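Local structure of histidinol-phosphatase (Listeria monocytogenes serotype 4b str. H7858, 6NLR) at residues 96-101 against 165-171; 211-215 against 245-251. The protein probably hydrolyses histidinol phosphate to histidinol and phosphate in histidine biosynthesis, using a trinuclear metal site in a PHP domain. One frame throughout, in Å; residues are numbered along the deposited sequence.

Interaction 1: 96-101 against 165-171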
ATOM      1  N   TYR A  96       3.260  -3.308   7.543  1.00 21.54           N
ATOM      2  CA  TYR A  96       3.799  -2.858   8.841  1.00 23.07           C
ATOM      3  C   TYR A  96       2.791  -3.330   9.900  1.00 24.01           C
ATOM      4  O   TYR A  96       1.628  -2.859   9.918  1.00 21.72           O
ATOM      5  CB  TYR A  96       4.093  -1.360   8.886  1.00 22.00           C
ATOM      6  CG  TYR A  96       4.734  -0.993  10.192  1.00 23.41           C
ATOM      7  CD1 TYR A  96       6.029  -1.416  10.485  1.00 23.81           C
ATOM      8  CD2 TYR A  96       4.027  -0.341  11.185  1.00 25.12           C
ATOM      9  CE1 TYR A  96       6.608  -1.157  11.717  1.00 22.87           C
ATOM     10  CE2 TYR A  96       4.607  -0.052  12.410  1.00 26.27           C
ATOM     11  CZ  TYR A  96       5.897  -0.468  12.672  1.00 23.11           C
ATOM     12  OH  TYR A  96       6.456  -0.196  13.870  1.00 26.59           O
ATOM     13  N   LEU A  97       3.213  -4.302  10.709  1.00 25.52           N
ATOM     14  CA  LEU A  97       2.391  -4.894  11.799  1.00 26.93           C
ATOM     15  C   LEU A  97       2.920  -4.360  13.139  1.00 24.96           C
ATOM     16  O   LEU A  97       4.016  -4.784  13.584  1.00 24.40           O
ATOM     17  CB  LEU A  97       2.473  -6.422  11.702  1.00 26.48           C
ATOM     18  CG  LEU A  97       1.940  -7.038  10.404  1.00 28.10           C
ATOM     19  CD1 LEU A  97       2.144  -8.550  10.399  1.00 30.04           C
ATOM     20  CD2 LEU A  97       0.464  -6.705  10.160  1.00 26.17           C
ATOM     21  N   ILE A  98       2.176  -3.427  13.724  1.00 25.76           N
ATOM     22  CA  ILE A  98       2.547  -2.743  14.999  1.00 27.08           C
ATOM     23  C   ILE A  98       2.713  -3.814  16.085  1.00 30.19           C
ATOM     24  O   ILE A  98       1.782  -4.627  16.271  1.00 30.04           O
ATOM     25  CB  ILE A  98       1.484  -1.689  15.358  1.00 30.55           C
ATOM     26  CG1 ILE A  98       1.455  -0.563  14.319  1.00 28.12           C
ATOM     27  CG2 ILE A  98       1.705  -1.145  16.775  1.00 31.52           C
ATOM     28  CD1 ILE A  98       0.148   0.173  14.255  1.00 29.09           C
ATOM     29  N   GLY A  99       3.895  -3.867  16.700  1.00 31.38           N
ATOM     30  CA  GLY A  99       4.245  -4.836  17.748  1.00 31.78           C
ATOM     31  C   GLY A  99       4.793  -6.136  17.179  1.00 32.36           C
ATOM     32  O   GLY A  99       5.127  -6.997  17.988  1.00 33.47           O
ATOM     33  N   TYR A 100       4.888  -6.306  15.849  1.00 29.49           N
ATOM     34  CA  TYR A 100       5.425  -7.550  15.231  1.00 30.23           C
ATOM     35  C   TYR A 100       6.634  -7.253  14.321  1.00 29.81           C
ATOM     36  O   TYR A 100       6.835  -7.976  13.314  1.00 28.53           O
ATOM     37  CB  TYR A 100       4.297  -8.275  14.490  1.00 30.69           C
ATOM     38  CG  TYR A 100       3.231  -8.795  15.415  1.00 29.97           C
ATOM     39  CD1 TYR A 100       2.236  -7.955  15.876  1.00 28.56           C
ATOM     40  CD2 TYR A 100       3.245 -10.100  15.871  1.00 32.15           C
ATOM     41  CE1 TYR A 100       1.256  -8.402  16.740  1.00 30.29           C
ATOM     42  CE2 TYR A 100       2.261 -10.572  16.730  1.00 33.64           C
ATOM     43  CZ  TYR A 100       1.276  -9.712  17.173  1.00 32.32           C
ATOM     44  OH  TYR A 100       0.315 -10.137  18.035  1.00 39.09           O
ATOM     45  N   GLU A 101       7.439  -6.243  14.663  1.00 30.86           N
ATOM     46  CA  GLU A 101       8.652  -5.862  13.885  1.00 32.17           C
ATOM     47  C   GLU A 101       9.589  -7.068  13.763  1.00 31.81           C
ATOM     48  O   GLU A 101      10.191  -7.229  12.694  1.00 31.96           O
ATOM     49  CB  GLU A 101       9.352  -4.652  14.514  1.00 33.54           C
ATOM     50  CG  GLU A 101       8.547  -3.381  14.340  1.00 36.53           C
ATOM     51  CD  GLU A 101       9.229  -2.095  14.753  1.00 40.77           C
ATOM     52  OE1 GLU A 101      10.364  -2.155  15.332  1.00 38.83           O
ATOM     53  OE2 GLU A 101       8.624  -1.024  14.496  1.00 45.00           O
ATOM     54  N   GLN A 165       5.507   5.375  12.650  1.00 23.41           N
ATOM     55  CA  GLN A 165       6.189   4.178  13.201  1.00 26.39           C
ATOM     56  C   GLN A 165       6.766   3.321  12.068  1.00 22.93           C
ATOM     57  O   GLN A 165       7.918   2.842  12.209  1.00 24.36           O
ATOM     58  CB  GLN A 165       5.228   3.361  14.060  1.00 26.65           C
ATOM     59  CG  GLN A 165       4.969   3.967  15.428  1.00 29.05           C
ATOM     60  CD  GLN A 165       3.998   3.096  16.186  1.00 32.83           C
ATOM     61  OE1 GLN A 165       2.941   2.728  15.689  1.00 36.85           O
ATOM     62  NE2 GLN A 165       4.384   2.712  17.377  1.00 35.19           N
ATOM     63  N   SER A 166       6.016   3.113  10.980  1.00 22.96           N
ATOM     64  CA  SER A 166       6.504   2.322   9.812  1.00 22.61           C
ATOM     65  C   SER A 166       7.777   2.967   9.234  1.00 20.73           C
ATOM     66  O   SER A 166       8.727   2.243   8.879  1.00 23.31           O
ATOM     67  CB  SER A 166       5.429   2.126   8.766  1.00 20.90           C
ATOM     68  OG  SER A 166       5.264   3.276   7.938  1.00 20.89           O
ATOM     69  N   ILE A 167       7.834   4.290   9.171  1.00 21.31           N
ATOM     70  CA  ILE A 167       9.015   5.016   8.613  1.00 22.87           C
ATOM     71  C   ILE A 167      10.213   4.868   9.551  1.00 23.92           C
ATOM     72  O   ILE A 167      11.330   4.637   9.049  1.00 23.35           O
ATOM     73  CB  ILE A 167       8.662   6.483   8.333  1.00 21.76           C
ATOM     74  CG1 ILE A 167       7.592   6.576   7.235  1.00 21.68           C
ATOM     75  CG2 ILE A 167       9.901   7.281   7.984  1.00 22.03           C
ATOM     76  CD1 ILE A 167       6.832   7.886   7.244  1.00 21.83           C
ATOM     77  N   GLU A 168       9.980   4.967  10.857  1.00 24.09           N
ATOM     78  CA  GLU A 168      11.040   4.916  11.892  1.00 27.61           C
ATOM     79  C   GLU A 168      11.565   3.484  12.030  1.00 25.83           C
ATOM     80  O   GLU A 168      12.673   3.342  12.469  1.00 28.29           O
ATOM     81  CB  GLU A 168      10.508   5.370  13.255  1.00 30.23           C
ATOM     82  CG  GLU A 168      10.151   6.846  13.324  1.00 32.01           C
ATOM     83  CD  GLU A 168       9.285   7.267  14.518  1.00 37.60           C
ATOM     84  OE1 GLU A 168       8.562   6.399  15.123  1.00 37.31           O
ATOM     85  OE2 GLU A 168       9.316   8.474  14.850  1.00 38.95           O
ATOM     86  N   ALA A 169      10.775   2.470  11.700  1.00 25.11           N
ATOM     87  CA  ALA A 169      11.059   1.057  12.052  1.00 32.02           C
ATOM     88  C   ALA A 169      12.408   0.589  11.458  1.00 33.79           C
ATOM     89  O   ALA A 169      12.700   0.872  10.289  1.00 29.17           O
ATOM     90  CB  ALA A 169       9.939   0.174  11.592  1.00 30.80           C
ATOM     91  N   ASP A 170      13.184  -0.131  12.256  1.00 33.40           N
ATOM     92  CA  ASP A 170      14.370  -0.914  11.822  1.00 36.92           C
ATOM     93  C   ASP A 170      13.868  -2.295  11.390  1.00 35.14           C
ATOM     94  O   ASP A 170      13.658  -3.140  12.265  1.00 36.51           O
ATOM     95  CB  ASP A 170      15.403  -0.986  12.959  1.00 41.14           C
ATOM     96  CG  ASP A 170      16.408  -2.127  12.837  1.00 50.15           C
ATOM     97  OD1 ASP A 170      16.638  -2.589  11.686  1.00 54.21           O
ATOM     98  OD2 ASP A 170      16.944  -2.576  13.897  1.00 52.57           O
ATOM     99  N   LEU A 171      13.686  -2.529  10.091  1.00 32.85           N
ATOM    100  CA  LEU A 171      13.239  -3.843   9.560  1.00 29.36           C
ATOM    101  C   LEU A 171      14.376  -4.465   8.740  1.00 30.37           C
ATOM    102  O   LEU A 171      14.131  -5.339   7.875  1.00 28.70           O
ATOM    103  CB  LEU A 171      11.964  -3.634   8.745  1.00 29.35           C
ATOM    104  CG  LEU A 171      10.787  -3.052   9.551  1.00 30.96           C
ATOM    105  CD1 LEU A 171       9.575  -2.819   8.681  1.00 30.82           C
ATOM    106  CD2 LEU A 171      10.420  -3.944  10.735  1.00 29.51           C
TER
HETATM  107  O   HOH W   1      12.336  -0.444  14.956  1.00 28.82           O
HETATM  108  O   HOH W   2       9.041   2.257  14.564  1.00 29.79           O

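Interaction 2: 211-215 against 245-251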
ATOM      1  N   LEU A 211       6.528  13.763   6.480  1.00 25.98           N
ATOM      2  CA  LEU A 211       7.264  14.059   5.218  1.00 26.10           C
ATOM      3  C   LEU A 211       8.722  14.417   5.536  1.00 24.81           C
ATOM      4  O   LEU A 211       9.595  13.951   4.775  1.00 23.52           O
ATOM      5  CB  LEU A 211       6.562  15.162   4.426  1.00 26.32           C
ATOM      6  CG  LEU A 211       5.187  14.757   3.884  1.00 25.03           C
ATOM      7  CD1 LEU A 211       4.540  15.922   3.168  1.00 25.74           C
ATOM      8  CD2 LEU A 211       5.289  13.536   2.958  1.00 25.64           C
ATOM      9  N   ALA A 212       8.984  15.185   6.600  1.00 25.72           N
ATOM     10  CA  ALA A 212      10.362  15.559   7.009  1.00 27.98           C
ATOM     11  C   ALA A 212      11.162  14.271   7.252  1.00 26.70           C
ATOM     12  O   ALA A 212      12.336  14.201   6.809  1.00 26.47           O
ATOM     13  CB  ALA A 212      10.368  16.456   8.237  1.00 30.67           C
ATOM     14  N   LEU A 213      10.538  13.268   7.867  1.00 25.71           N
ATOM     15  CA  LEU A 213      11.208  12.001   8.246  1.00 28.12           C
ATOM     16  C   LEU A 213      11.445  11.140   6.992  1.00 27.24           C
ATOM     17  O   LEU A 213      12.553  10.587   6.829  1.00 25.67           O
ATOM     18  CB  LEU A 213      10.325  11.326   9.290  1.00 30.42           C
ATOM     19  CG  LEU A 213      10.968  10.192  10.070  1.00 37.93           C
ATOM     20  CD1 LEU A 213      12.207  10.677  10.825  1.00 36.64           C
ATOM     21  CD2 LEU A 213       9.933   9.599  11.006  1.00 40.38           C
ATOM     22  N   VAL A 214      10.463  11.066   6.095  1.00 25.72           N
ATOM     23  CA  VAL A 214      10.628  10.413   4.767  1.00 26.28           C
ATOM     24  C   VAL A 214      11.841  11.019   4.054  1.00 26.97           C
ATOM     25  O   VAL A 214      12.668  10.265   3.509  1.00 26.95           O
ATOM     26  CB  VAL A 214       9.355  10.543   3.913  1.00 25.40           C
ATOM     27  CG1 VAL A 214       9.615  10.220   2.465  1.00 26.51           C
ATOM     28  CG2 VAL A 214       8.239   9.677   4.455  1.00 24.21           C
ATOM     29  N   LYS A 215      11.939  12.335   4.009  1.00 26.34           N
ATOM     30  CA  LYS A 215      13.080  12.999   3.336  1.00 28.76           C
ATOM     31  C   LYS A 215      14.399  12.637   4.045  1.00 30.25           C
ATOM     32  O   LYS A 215      15.383  12.282   3.363  1.00 26.54           O
ATOM     33  CB  LYS A 215      12.895  14.519   3.300  1.00 32.98           C
ATOM     34  CG  LYS A 215      14.014  15.266   2.580  1.00 35.46           C
ATOM     35  CD  LYS A 215      14.278  14.713   1.182  1.00 38.24           C
ATOM     36  CE  LYS A 215      15.322  15.488   0.413  1.00 46.31           C
ATOM     37  NZ  LYS A 215      15.399  14.961  -0.970  1.00 53.15           N
ATOM     38  N   LEU A 245       3.568  19.496  -0.713  1.00 30.50           N
ATOM     39  CA  LEU A 245       4.556  19.519   0.400  1.00 32.41           C
ATOM     40  C   LEU A 245       5.676  18.511   0.104  1.00 30.16           C
ATOM     41  O   LEU A 245       6.850  18.896   0.209  1.00 29.00           O
ATOM     42  CB  LEU A 245       3.882  19.216   1.736  1.00 33.19           C
ATOM     43  CG  LEU A 245       2.874  20.263   2.209  1.00 38.59           C
ATOM     44  CD1 LEU A 245       2.104  19.777   3.425  1.00 38.67           C
ATOM     45  CD2 LEU A 245       3.540  21.608   2.472  1.00 41.86           C
ATOM     46  N   ALA A 246       5.336  17.282  -0.297  1.00 28.11           N
ATOM     47  CA  ALA A 246       6.344  16.221  -0.535  1.00 27.69           C
ATOM     48  C   ALA A 246       7.263  16.668  -1.674  1.00 29.04           C
ATOM     49  O   ALA A 246       8.497  16.572  -1.516  1.00 29.97           O
ATOM     50  CB  ALA A 246       5.703  14.872  -0.789  1.00 27.77           C
ATOM     51  N   SER A 247       6.713  17.200  -2.767  1.00 29.58           N
ATOM     52  CA  SER A 247       7.514  17.668  -3.934  1.00 32.76           C
ATOM     53  C   SER A 247       8.437  18.823  -3.534  1.00 34.67           C
ATOM     54  O   SER A 247       9.596  18.824  -3.984  1.00 34.69           O
ATOM     55  CB  SER A 247       6.644  18.022  -5.099  1.00 33.42           C
ATOM     56  OG  SER A 247       5.955  16.848  -5.519  1.00 36.52           O
ATOM     57  N   GLU A 248       7.957  19.764  -2.729  1.00 35.65           N
ATOM     58  CA  GLU A 248       8.771  20.887  -2.191  1.00 41.67           C
ATOM     59  C   GLU A 248       9.962  20.333  -1.390  1.00 40.93           C
ATOM     60  O   GLU A 248      11.026  20.944  -1.433  1.00 41.60           O
ATOM     61  CB  GLU A 248       7.924  21.797  -1.304  1.00 48.66           C
ATOM     62  CG  GLU A 248       7.012  22.745  -2.056  1.00 57.63           C
ATOM     63  CD  GLU A 248       6.072  23.554  -1.157  1.00 67.58           C
ATOM     64  OE1 GLU A 248       6.241  23.513   0.107  1.00 60.47           O
ATOM     65  OE2 GLU A 248       5.182  24.251  -1.714  1.00 70.01           O
ATOM     66  N   LEU A 249       9.807  19.200  -0.698  1.00 38.36           N
ATOM     67  CA  LEU A 249      10.922  18.535   0.039  1.00 37.94           C
ATOM     68  C   LEU A 249      11.736  17.641  -0.911  1.00 34.39           C
ATOM     69  O   LEU A 249      12.636  16.991  -0.452  1.00 34.71           O
ATOM     70  CB  LEU A 249      10.333  17.731   1.209  1.00 36.06           C
ATOM     71  CG  LEU A 249       9.744  18.579   2.339  1.00 36.69           C
ATOM     72  CD1 LEU A 249       8.984  17.740   3.339  1.00 34.03           C
ATOM     73  CD2 LEU A 249      10.826  19.359   3.055  1.00 40.33           C
ATOM     74  N   GLN A 250      11.389  17.595  -2.193  1.00 34.27           N
ATOM     75  CA  GLN A 250      12.003  16.725  -3.234  1.00 34.68           C
ATOM     76  C   GLN A 250      11.948  15.254  -2.825  1.00 32.59           C
ATOM     77  O   GLN A 250      12.905  14.542  -3.049  1.00 29.38           O
ATOM     78  CB  GLN A 250      13.424  17.203  -3.503  1.00 43.73           C
ATOM     79  CG  GLN A 250      13.469  18.656  -3.934  1.00 46.82           C
ATOM     80  CD  GLN A 250      14.915  19.045  -3.989  1.00 59.03           C
ATOM     81  OE1 GLN A 250      15.468  19.485  -2.993  1.00 72.09           O
ATOM     82  NE2 GLN A 250      15.554  18.779  -5.118  1.00 66.96           N
ATOM     83  N   ILE A 251      10.839  14.822  -2.242  1.00 29.27           N
ATOM     84  CA  ILE A 251      10.548  13.386  -2.016  1.00 28.30           C
ATOM     85  C   ILE A 251      10.026  12.824  -3.341  1.00 28.35           C
ATOM     86  O   ILE A 251       9.025  13.312  -3.886  1.00 26.67           O
ATOM     87  CB  ILE A 251       9.527  13.195  -0.893  1.00 28.95           C
ATOM     88  CG1 ILE A 251      10.039  13.713   0.459  1.00 30.95           C
ATOM     89  CG2 ILE A 251       9.084  11.748  -0.849  1.00 26.61           C
ATOM     90  CD1 ILE A 251       8.948  13.886   1.526  1.00 28.74           C
TER

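Interaction 1: 96-101 against 165-171
With CG of Tyr96 set opposite its backbone N (chi1 -176°), the phenol ring reaches across to helix 152-168 and lies flat against the backbone at Ser166. CA of Ser166 sits 3.7 Å from the centroid of the Tyr96 ring and only 6° off its normal, a CH-pi contact over the face, and Ser166 CB comes down beside it, 3.5 Å from Tyr96 CG. The serine hydroxyl is bonded back to Val163 O. Around the ring, CB of Ala169 approaches Tyr96 CE1 obliquely at 3.6 Å, while CD1 of Leu171 lies at the edge, near the ring plane. The side chain of Glu101, extended beyond CG, brings OE2 into the plane of the phenol, where Tyr96 OH donates a hydrogen bond to it at a doubtfully short 2.4 Å. Two waters bridge the segments. One joins Glu101 OE1 (2.6 Å) to the backbone N of Asp170; the other donates to Gln165 O and, weakly, to Glu101 OE2. Tyr96 and Glu101, flanking the type II turn Leu97-Tyr100, thus hold the link between strand 87-95 and helix 101-111 against the end of helix 152-168 and the residues beyond, with Leu120 of strand 117-127 touching Tyr96 and Ser166.

Interaction 2: 211-215 against 245-251
Leu211 and Ile251 meet where helix 201-217 packs beside helix 240-248 and the Schellman motif that ends it, in the C-terminal part of this TIM-barrel-like fold. Apolar contacts make up most of the interface. The two methyls of Leu211 divide the work: CD1 rests 3.7 Å from CB of Leu245, and CD2 touches both CB of Ala246 and CD1 of Ile251, while Leu211 CB takes CD1 of Leu249 at 3.7 Å. One turn on, CG1 of Val214 packs against CG2 of Ile251 at 3.7 Å, the two side chains crossing at about a right angle. Leu221 of strand 220-224 touches Leu211, Ala246 and Ile251, so this layer of side chains continues onto the sheet. Backbone bonds shape 245-251: Gln250 N, in a residue with positive phi (56°), donates to Ser247 O, and Ile251 N returns to Ala246 O at 3.0 Å. The polar part of the contact belongs to Lys215. Its chain bends at chi2 (52°) and passes along the carbonyl of Leu249, with CD and CE each 3.2 Å from Leu249 O, before NZ gives a weak hydrogen bond to Gln250 O at 3.3 Å.

From the N terminus, the chain leaves strand 87-95 and enters 96-101; interaction 1 closes when helix 152-168 ends at 165-171, a loop taking in helices 101-111 and 138-149 and strands 117-127 and 130-133. Interaction 2 opens later, at 211-215 on helix 201-217, and closes past strand 220-224 at the end of helix 240-248. The loops run in series, neither nesting nor crossing. Their centres are 20 Å apart, yet they meet: CD1 of Ile167 packs on CG2 of Val214 at 3.6 Å, and Leu213 adjoins Ile167 and Glu168. Helices 152-168, 201-217 and 240-248 form a packed row, with the loop after strand 87-95 against its first helix and strands 220-224 and 253-256 touching side chains of interaction 2.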